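Local coordinates for protein DNA primase (PDB 2AU3) that probably synthesises the short RNA primers that DNA polymerase extends during DNA replication, as a zinc-binding, magnesium-dependent RNA polymerase of the DnaG primase family, at residues T170-S175 / R182-R187; I191-K194 / V200-F203; S219-S222 / K226-E229. All coordinates share one frame; numbering follows the deposited sequence.

Contact 1: T170-S175 / R182-R187; sequences TKNLLS and RDLFLR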
loop_
_atom_site.group_PDB
_atom_site.type_symbol
_atom_site.label_atom_id
_atom_site.label_comp_id
_atom_site.label_asym_id
_atom_site.label_seq_id
_atom_site.Cartn_x
_atom_site.Cartn_y
_atom_site.Cartn_z
ATOM N N THR A 170 -12.543 -13.719 6.160
ATOM C CA THR A 170 -11.733 -13.003 5.135
ATOM C C THR A 170 -11.674 -13.735 3.801
ATOM O O THR A 170 -11.341 -13.131 2.779
ATOM C CB THR A 170 -10.292 -12.751 5.598
ATOM O OG1 THR A 170 -9.636 -14.004 5.834
ATOM C CG2 THR A 170 -10.252 -12.016 6.950
ATOM N N LYS A 171 -11.969 -15.034 3.833
ATOM C CA LYS A 171 -11.822 -15.931 2.680
ATOM C C LYS A 171 -10.369 -16.126 2.216
ATOM O O LYS A 171 -10.112 -16.529 1.071
ATOM C CB LYS A 171 -12.739 -15.514 1.513
ATOM C CG LYS A 171 -14.225 -15.575 1.860
ATOM C CD LYS A 171 -14.813 -14.190 1.929
ATOM C CE LYS A 171 -15.978 -14.040 0.981
ATOM N NZ LYS A 171 -15.681 -12.981 -0.020
ATOM N N ASN A 172 -9.428 -15.843 3.113
ATOM C CA ASN A 172 -8.019 -16.071 2.841
ATOM C C ASN A 172 -7.626 -17.497 3.142
ATOM O O ASN A 172 -6.462 -17.873 3.007
ATOM C CB ASN A 172 -7.140 -15.090 3.622
ATOM C CG ASN A 172 -7.288 -13.677 3.131
ATOM O OD1 ASN A 172 -7.402 -13.437 1.933
ATOM N ND2 ASN A 172 -7.319 -12.737 4.051
ATOM N N LEU A 173 -8.618 -18.277 3.558
ATOM C CA LEU A 173 -8.467 -19.698 3.871
ATOM C C LEU A 173 -9.484 -20.535 3.099
ATOM O O LEU A 173 -10.685 -20.296 3.188
ATOM C CB LEU A 173 -8.706 -19.914 5.361
ATOM C CG LEU A 173 -7.628 -20.651 6.121
ATOM C CD1 LEU A 173 -6.288 -20.056 5.783
ATOM C CD2 LEU A 173 -7.917 -20.606 7.620
ATOM N N LEU A 174 -8.991 -21.514 2.350
ATOM C CA LEU A 174 -9.833 -22.498 1.689
ATOM C C LEU A 174 -10.079 -23.693 2.622
ATOM O O LEU A 174 -9.257 -23.987 3.496
ATOM C CB LEU A 174 -9.152 -22.979 0.407
ATOM C CG LEU A 174 -8.978 -21.966 -0.730
ATOM C CD1 LEU A 174 -7.550 -21.992 -1.257
ATOM C CD2 LEU A 174 -9.960 -22.278 -1.849
ATOM N N SER A 175 -11.222 -24.360 2.445
ATOM C CA SER A 175 -11.483 -25.651 3.078
ATOM C C SER A 175 -11.790 -26.718 2.019
ATOM O O SER A 175 -12.903 -26.781 1.503
ATOM C CB SER A 175 -12.629 -25.555 4.087
ATOM O OG SER A 175 -12.518 -26.582 5.054
ATOM N N ARG A 182 -6.583 -24.962 3.696
ATOM C CA ARG A 182 -5.449 -24.624 2.869
ATOM C C ARG A 182 -5.366 -23.109 2.682
ATOM O O ARG A 182 -6.328 -22.450 2.296
ATOM C CB ARG A 182 -5.524 -25.334 1.516
ATOM C CG ARG A 182 -4.278 -25.146 0.667
ATOM C CD ARG A 182 -4.263 -26.020 -0.573
ATOM N NE ARG A 182 -4.836 -25.337 -1.720
ATOM C CZ ARG A 182 -5.963 -25.679 -2.318
ATOM N NH1 ARG A 182 -6.677 -26.707 -1.882
ATOM N NH2 ARG A 182 -6.383 -24.980 -3.363
ATOM N N ASP A 183 -4.192 -22.579 2.969
ATOM C CA ASP A 183 -3.919 -21.166 2.853
ATOM C C ASP A 183 -4.029 -20.791 1.391
ATOM O O ASP A 183 -3.366 -21.377 0.550
ATOM C CB ASP A 183 -2.489 -20.912 3.322
ATOM C CG ASP A 183 -2.128 -19.436 3.376
ATOM O OD1 ASP A 183 -2.938 -18.569 2.951
ATOM O OD2 ASP A 183 -1.032 -19.060 3.823
ATOM N N LEU A 184 -4.854 -19.801 1.097
ATOM C CA LEU A 184 -4.966 -19.283 -0.261
ATOM C C LEU A 184 -3.595 -18.853 -0.838
ATOM O O LEU A 184 -3.325 -19.026 -2.032
ATOM C CB LEU A 184 -5.941 -18.101 -0.280
ATOM C CG LEU A 184 -6.160 -17.342 -1.595
ATOM C CD1 LEU A 184 -6.835 -18.252 -2.636
ATOM C CD2 LEU A 184 -6.973 -16.053 -1.375
ATOM N N PHE A 185 -2.730 -18.345 0.027
ATOM C CA PHE A 185 -1.442 -17.793 -0.378
ATOM C C PHE A 185 -0.276 -18.778 -0.269
ATOM O O PHE A 185 0.887 -18.391 -0.466
ATOM C CB PHE A 185 -1.161 -16.547 0.451
ATOM C CG PHE A 185 -2.162 -15.481 0.234
ATOM C CD1 PHE A 185 -2.094 -14.685 -0.902
ATOM C CD2 PHE A 185 -3.223 -15.313 1.109
ATOM C CE1 PHE A 185 -3.047 -13.713 -1.140
ATOM C CE2 PHE A 185 -4.190 -14.325 0.878
ATOM C CZ PHE A 185 -4.096 -13.531 -0.237
ATOM N N LEU A 186 -0.584 -20.045 0.017
ATOM C CA LEU A 186 0.445 -21.079 0.214
ATOM C C LEU A 186 1.596 -20.982 -0.791
ATOM O O LEU A 186 1.361 -20.903 -1.988
ATOM C CB LEU A 186 -0.171 -22.488 0.174
ATOM C CG LEU A 186 0.747 -23.650 0.549
ATOM C CD1 LEU A 186 1.252 -23.495 1.990
ATOM C CD2 LEU A 186 -0.017 -24.968 0.404
ATOM N N ARG A 187 2.827 -20.923 -0.275
ATOM C CA ARG A 187 4.030 -20.961 -1.101
ATOM C C ARG A 187 4.339 -19.643 -1.804
ATOM O O ARG A 187 5.240 -19.580 -2.603
ATOM C CB ARG A 187 3.937 -22.122 -2.117
ATOM C CG ARG A 187 5.258 -22.782 -2.477
ATOM C CD ARG A 187 5.987 -23.475 -1.318
ATOM N NE ARG A 187 5.209 -24.569 -0.738
ATOM C CZ ARG A 187 5.108 -24.807 0.560
ATOM N NH1 ARG A 187 5.738 -24.033 1.434
ATOM N NH2 ARG A 187 4.367 -25.814 0.991
#

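Contact 2: I191-K194 / V200-F203; sequences IPIK and VIGF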
loop_
_atom_site.group_PDB
_atom_site.type_symbol
_atom_site.label_atom_id
_atom_site.label_comp_id
_atom_site.label_asym_id
_atom_site.label_seq_id
_atom_site.Cartn_x
_atom_site.Cartn_y
_atom_site.Cartn_z
ATOM N N ILE A 191 2.438 -9.989 0.207
ATOM C CA ILE A 191 2.522 -8.538 0.310
ATOM C C ILE A 191 1.239 -8.052 0.969
ATOM O O ILE A 191 0.165 -8.063 0.353
ATOM C CB ILE A 191 2.699 -7.889 -1.105
ATOM C CG1 ILE A 191 3.851 -8.552 -1.878
ATOM C CG2 ILE A 191 2.942 -6.396 -0.996
ATOM C CD1 ILE A 191 3.372 -9.576 -2.946
ATOM N N PRO A 192 1.330 -7.686 2.243
ATOM C CA PRO A 192 0.156 -7.231 2.977
ATOM C C PRO A 192 -0.439 -5.996 2.337
ATOM O O PRO A 192 0.297 -5.114 1.892
ATOM C CB PRO A 192 0.727 -6.885 4.351
ATOM C CG PRO A 192 1.887 -7.853 4.474
ATOM C CD PRO A 192 2.522 -7.729 3.105
ATOM N N ILE A 193 -1.762 -5.956 2.305
ATOM C CA ILE A 193 -2.499 -4.828 1.776
ATOM C C ILE A 193 -3.109 -4.107 2.957
ATOM O O ILE A 193 -3.826 -4.727 3.762
ATOM C CB ILE A 193 -3.594 -5.316 0.826
ATOM C CG1 ILE A 193 -2.965 -6.052 -0.372
ATOM C CG2 ILE A 193 -4.462 -4.141 0.396
ATOM C CD1 ILE A 193 -3.963 -6.601 -1.397
ATOM N N LYS A 194 -2.770 -2.820 3.096
ATOM C CA LYS A 194 -3.235 -1.994 4.211
ATOM C C LYS A 194 -4.213 -0.947 3.735
ATOM O O LYS A 194 -4.054 -0.401 2.642
ATOM C CB LYS A 194 -2.060 -1.287 4.909
ATOM C CG LYS A 194 -1.067 -2.275 5.531
ATOM C CD LYS A 194 0.121 -1.615 6.198
ATOM C CE LYS A 194 1.118 -2.686 6.685
ATOM N NZ LYS A 194 2.047 -2.151 7.716
ATOM N N VAL A 200 -3.978 -3.751 8.250
ATOM C CA VAL A 200 -3.910 -4.843 7.293
ATOM C C VAL A 200 -5.344 -5.312 7.011
ATOM O O VAL A 200 -6.076 -5.676 7.934
ATOM C CB VAL A 200 -3.046 -5.988 7.831
ATOM C CG1 VAL A 200 -3.154 -7.214 6.897
ATOM C CG2 VAL A 200 -1.598 -5.535 7.925
ATOM N N ILE A 201 -5.760 -5.253 5.748
ATOM C CA ILE A 201 -7.108 -5.663 5.380
ATOM C C ILE A 201 -7.104 -6.914 4.498
ATOM O O ILE A 201 -8.159 -7.465 4.211
ATOM C CB ILE A 201 -7.897 -4.513 4.691
ATOM C CG1 ILE A 201 -7.125 -3.954 3.472
ATOM C CG2 ILE A 201 -8.246 -3.421 5.704
ATOM C CD1 ILE A 201 -7.999 -3.085 2.564
ATOM N N GLY A 202 -5.924 -7.355 4.090
ATOM C CA GLY A 202 -5.766 -8.538 3.248
ATOM C C GLY A 202 -4.360 -8.646 2.710
ATOM O O GLY A 202 -3.420 -7.976 3.220
ATOM N N PHE A 203 -4.199 -9.498 1.687
ATOM C CA PHE A 203 -2.886 -9.787 1.106
ATOM C C PHE A 203 -2.926 -9.911 -0.413
ATOM O O PHE A 203 -3.945 -10.298 -0.980
ATOM C CB PHE A 203 -2.336 -11.086 1.679
ATOM C CG PHE A 203 -2.278 -11.100 3.184
ATOM C CD1 PHE A 203 -1.255 -10.429 3.860
ATOM C CD2 PHE A 203 -3.256 -11.761 3.921
ATOM C CE1 PHE A 203 -1.203 -10.432 5.261
ATOM C CE2 PHE A 203 -3.206 -11.789 5.328
ATOM C CZ PHE A 203 -2.209 -11.115 5.996
#

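Contact 3: S219-S222 / K226-E229; sequences SPDS and KKGE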
loop_
_atom_site.group_PDB
_atom_site.type_symbol
_atom_site.label_atom_id
_atom_site.label_comp_id
_atom_site.label_asym_id
_atom_site.label_seq_id
_atom_site.Cartn_x
_atom_site.Cartn_y
_atom_site.Cartn_z
ATOM N N SER A 219 -6.425 -11.323 -1.858
ATOM C CA SER A 219 -7.582 -11.686 -1.076
ATOM C C SER A 219 -8.865 -11.442 -1.916
ATOM O O SER A 219 -8.942 -10.491 -2.677
ATOM C CB SER A 219 -7.599 -10.848 0.205
ATOM O OG SER A 219 -6.432 -11.128 0.970
ATOM N N PRO A 220 -9.848 -12.314 -1.811
ATOM C CA PRO A 220 -11.125 -12.090 -2.514
ATOM C C PRO A 220 -11.879 -10.923 -1.850
ATOM O O PRO A 220 -11.636 -10.631 -0.673
ATOM C CB PRO A 220 -11.871 -13.408 -2.318
ATOM C CG PRO A 220 -11.222 -14.038 -1.073
ATOM C CD PRO A 220 -9.815 -13.569 -1.035
ATOM N N ASP A 221 -12.756 -10.246 -2.571
ATOM C CA ASP A 221 -13.481 -9.137 -1.933
ATOM C C ASP A 221 -14.344 -9.653 -0.805
ATOM O O ASP A 221 -14.755 -10.819 -0.808
ATOM C CB ASP A 221 -14.305 -8.344 -2.936
ATOM C CG ASP A 221 -13.467 -7.280 -3.663
ATOM O OD1 ASP A 221 -12.230 -7.205 -3.427
ATOM O OD2 ASP A 221 -13.961 -6.487 -4.486
ATOM N N SER A 222 -14.594 -8.794 0.173
ATOM C CA SER A 222 -15.340 -9.187 1.364
ATOM C C SER A 222 -15.724 -7.921 2.093
ATOM O O SER A 222 -15.470 -6.814 1.601
ATOM C CB SER A 222 -14.476 -10.066 2.262
ATOM O OG SER A 222 -13.337 -9.357 2.740
ATOM N N LYS A 226 -11.898 -4.474 -0.069
ATOM C CA LYS A 226 -12.397 -4.172 -1.412
ATOM C C LYS A 226 -11.254 -3.639 -2.266
ATOM O O LYS A 226 -10.773 -2.521 -2.033
ATOM C CB LYS A 226 -13.555 -3.167 -1.362
ATOM C CG LYS A 226 -14.585 -3.403 -0.221
ATOM C CD LYS A 226 -15.954 -3.773 -0.767
ATOM C CE LYS A 226 -16.968 -4.125 0.353
ATOM N NZ LYS A 226 -17.112 -3.082 1.411
ATOM N N LYS A 227 -10.812 -4.445 -3.233
ATOM C CA LYS A 227 -9.615 -4.104 -4.011
ATOM C C LYS A 227 -9.794 -2.796 -4.772
ATOM O O LYS A 227 -8.885 -1.976 -4.809
ATOM C CB LYS A 227 -9.143 -5.265 -4.919
ATOM C CG LYS A 227 -9.981 -5.536 -6.165
ATOM C CD LYS A 227 -9.863 -6.983 -6.632
ATOM C CE LYS A 227 -8.725 -7.186 -7.625
ATOM N NZ LYS A 227 -8.436 -8.660 -7.884
ATOM N N GLY A 228 -10.995 -2.575 -5.299
ATOM C CA GLY A 228 -11.299 -1.399 -6.098
ATOM C C GLY A 228 -11.362 -0.087 -5.336
ATOM O O GLY A 228 -11.475 0.959 -5.954
ATOM N N GLU A 229 -11.256 -0.141 -4.008
ATOM C CA GLU A 229 -11.430 1.041 -3.156
ATOM C C GLU A 229 -10.168 1.426 -2.358
ATOM O O GLU A 229 -10.175 2.399 -1.584
ATOM C CB GLU A 229 -12.602 0.799 -2.206
ATOM C CG GLU A 229 -13.926 0.564 -2.945
ATOM C CD GLU A 229 -15.112 0.438 -2.006
ATOM O OE1 GLU A 229 -15.053 0.990 -0.878
ATOM O OE2 GLU A 229 -16.103 -0.217 -2.395
HETATM O O HOH W 1 -13.439 -4.073 -5.315
#

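Contact 1: T170-S175 / R182-R187
Leu173 and Leu174 pair with Asp183 and Arg182 in a short antiparallel beta hairpin within the N-terminal domain of the primase catalytic core. Leu174 and Arg182 form the hydrogen-bonded pair. Leu174 N lies 2.8 Å from Arg182 O, and Arg182 N lies 2.9 Å from Leu174 O. Leu173 and Asp183 form the adjoining non-hydrogen-bonded pair. Past the strands, Leu184 N donates to Asn172 O at 3.2 Å, one more backbone bond beyond the paired residues.

Leu174 and Arg182 lie side by side on one face and point the same way. The Arg182 chain bends at chi3 (92°), which brings its guanidinium alongside Leu174. CD1 of Leu174 covers one face of that group, 3.8 Å from Arg182 NH2. The same methyl meets Leu184 CD1 at 4.0 Å, so one methyl touches both the arginine and the second leucine.

At the other end, OD1 of Asn172 comes to the edge of the Phe185 ring, 3.5 Å from Phe185 CE2. The amide and ring planes are 56° apart. OD1 also bonds to Ser219, which helps to fix the amide. After strand 182-183 the chain makes a type I turn from Asp183 to Leu186. An Asx turn reinforces it: Asp183 OD1 accepts from Phe185 N at 2.9 Å, with the N-H coming from above the carboxylate plane. The other oxygen, OD2, bonds to Tyr116.

Three helices pack around the hairpin. Leu173 packs on Leu164, Tyr167 and Leu168 of helix 164-168 and on Leu154 of helix 151-161, while Asn172 and Phe185 rest on helix 101-122.

Contact 2: I191-K194 / V200-F203
Ile193 holds CG1 anti to its carbonyl carbon (chi1 -62°), and its chain runs on straight from there. This lays CD1 along the backbone of the partner strand, 3.6 Å from Phe203 C. Ile201 has CG1 between its backbone N and carbonyl carbon (chi1 55°). In that position Ile201 CG1 sits 3.4 Å from Ile193 O. The two isoleucine side chains cross at about a right angle, with CG2 of Ile193 4.1 Å from CG1 of Ile201.

The backbones of 191-194 and 200-203 run antiparallel in a hairpin of the four-stranded sheet of the catalytic core. Ile193 N donates to Gly202 O at 2.8 Å. The register then slips by one residue at a classic beta bulge, where Ile201 and Gly202 both face Ile193. Ile193 O takes a 2.8 Å bond from Ile201 N and a weak one from Gly202 N. A classic bulge usually accentuates strand twist, and the N-to-C directions of the two segments are 141° apart. An alanine here lacks the CG2 and CD1 methyls, and would probably open a gap between Ile201, the Phe203 backbone and the Phe225 and Leu271 side chains that also touch Ile193.

Pro192, Lys194, Val200 and Phe203 share the face opposite Ile193. CD1 of Phe203 lies 3.6 Å from Pro192 CA, and the two side chains meet at a slant. Phe203 also makes an edge-to-face pair with Tyr116 and packs on helix 101-122. At the bulge end, CG2 of Val200 touches the aliphatic part of Lys194, 4.1 Å from Lys194 CG. The lysine chain extends past this valine, and its NZ forms a salt bridge with Asp144.

Contact 3: S219-S222 / K226-E229
Asp221 meets Lys226 and Lys227 through its carboxylate, where a surface loop doubles back before strand 231-232. Its side chain sets off toward the other segment, with CG anti to the carbonyl carbon (chi1 -84°). This is the close part of the contact. OD1 of Asp221 accepts from Lys227 N at 3.1 Å, with an N-H...O angle of 168°. The donor comes in on the syn side, 33° out of the carboxylate plane. OD1 also lies 3.6 Å from Lys226 CA, so it sits against the backbone just where the 3-10 segment 227-229 begins.

The second oxygen reaches the same segment through a water. That water donates to Asp221 OD2 at 2.6 Å and accepts from Gly228 N at 2.9 Å. One carboxylate thus holds two successive backbone amides, the first directly and the second by a bridge. Within the turn, Glu229 N closes back on Lys226 O at 3.1 Å.

The rest is looser, with no direct bond across the segments, and Lys226 is exposed there. Its bent chain passes beside the carbonyl of Ser222, with Lys226 CE 3.3 Å from Ser222 O. This is packing by the chain, not a bond from the amine. The aliphatic part of Lys227 lies along the carboxylate, with its CG 3.9 Å from Asp221 OD1. Its amine ends farther off, with NZ 6.0 Å from that oxygen. The carbonyls of the turn have partners of their own: Gln279 bonds to Lys227 O and Thr276 to Gly228 O.

The contact therefore rests on a carboxylate that binds one backbone amide directly and a second through water, with no ion pair formed between the segments. Amides at the start of the turn, with Lys227 nearby, would probably stabilise the negative charge of Asp221.

In the fold
The three contacts follow one another along the chain, each closing before the next opens, within the N-terminal domain of the catalytic core. Contact 1 is a separate two-strand hairpin. Contact 2 is the central hairpin of the four-stranded sheet, and contact 3 lies in the loop that leaves its edge strand 216-218. Their centres are about 14 Å (1 to 2), 10 Å (2 to 3) and 15 Å (1 to 3) apart. Ser219 joins all three, since it meets Asn172, Phe185 and Phe203. Helix 101-122 packs on contacts 1 and 2. The loop of contact 3 links this part of the core to strand 231-232, at the edge of the mixed sheet whose other strands belong to the Toprim region.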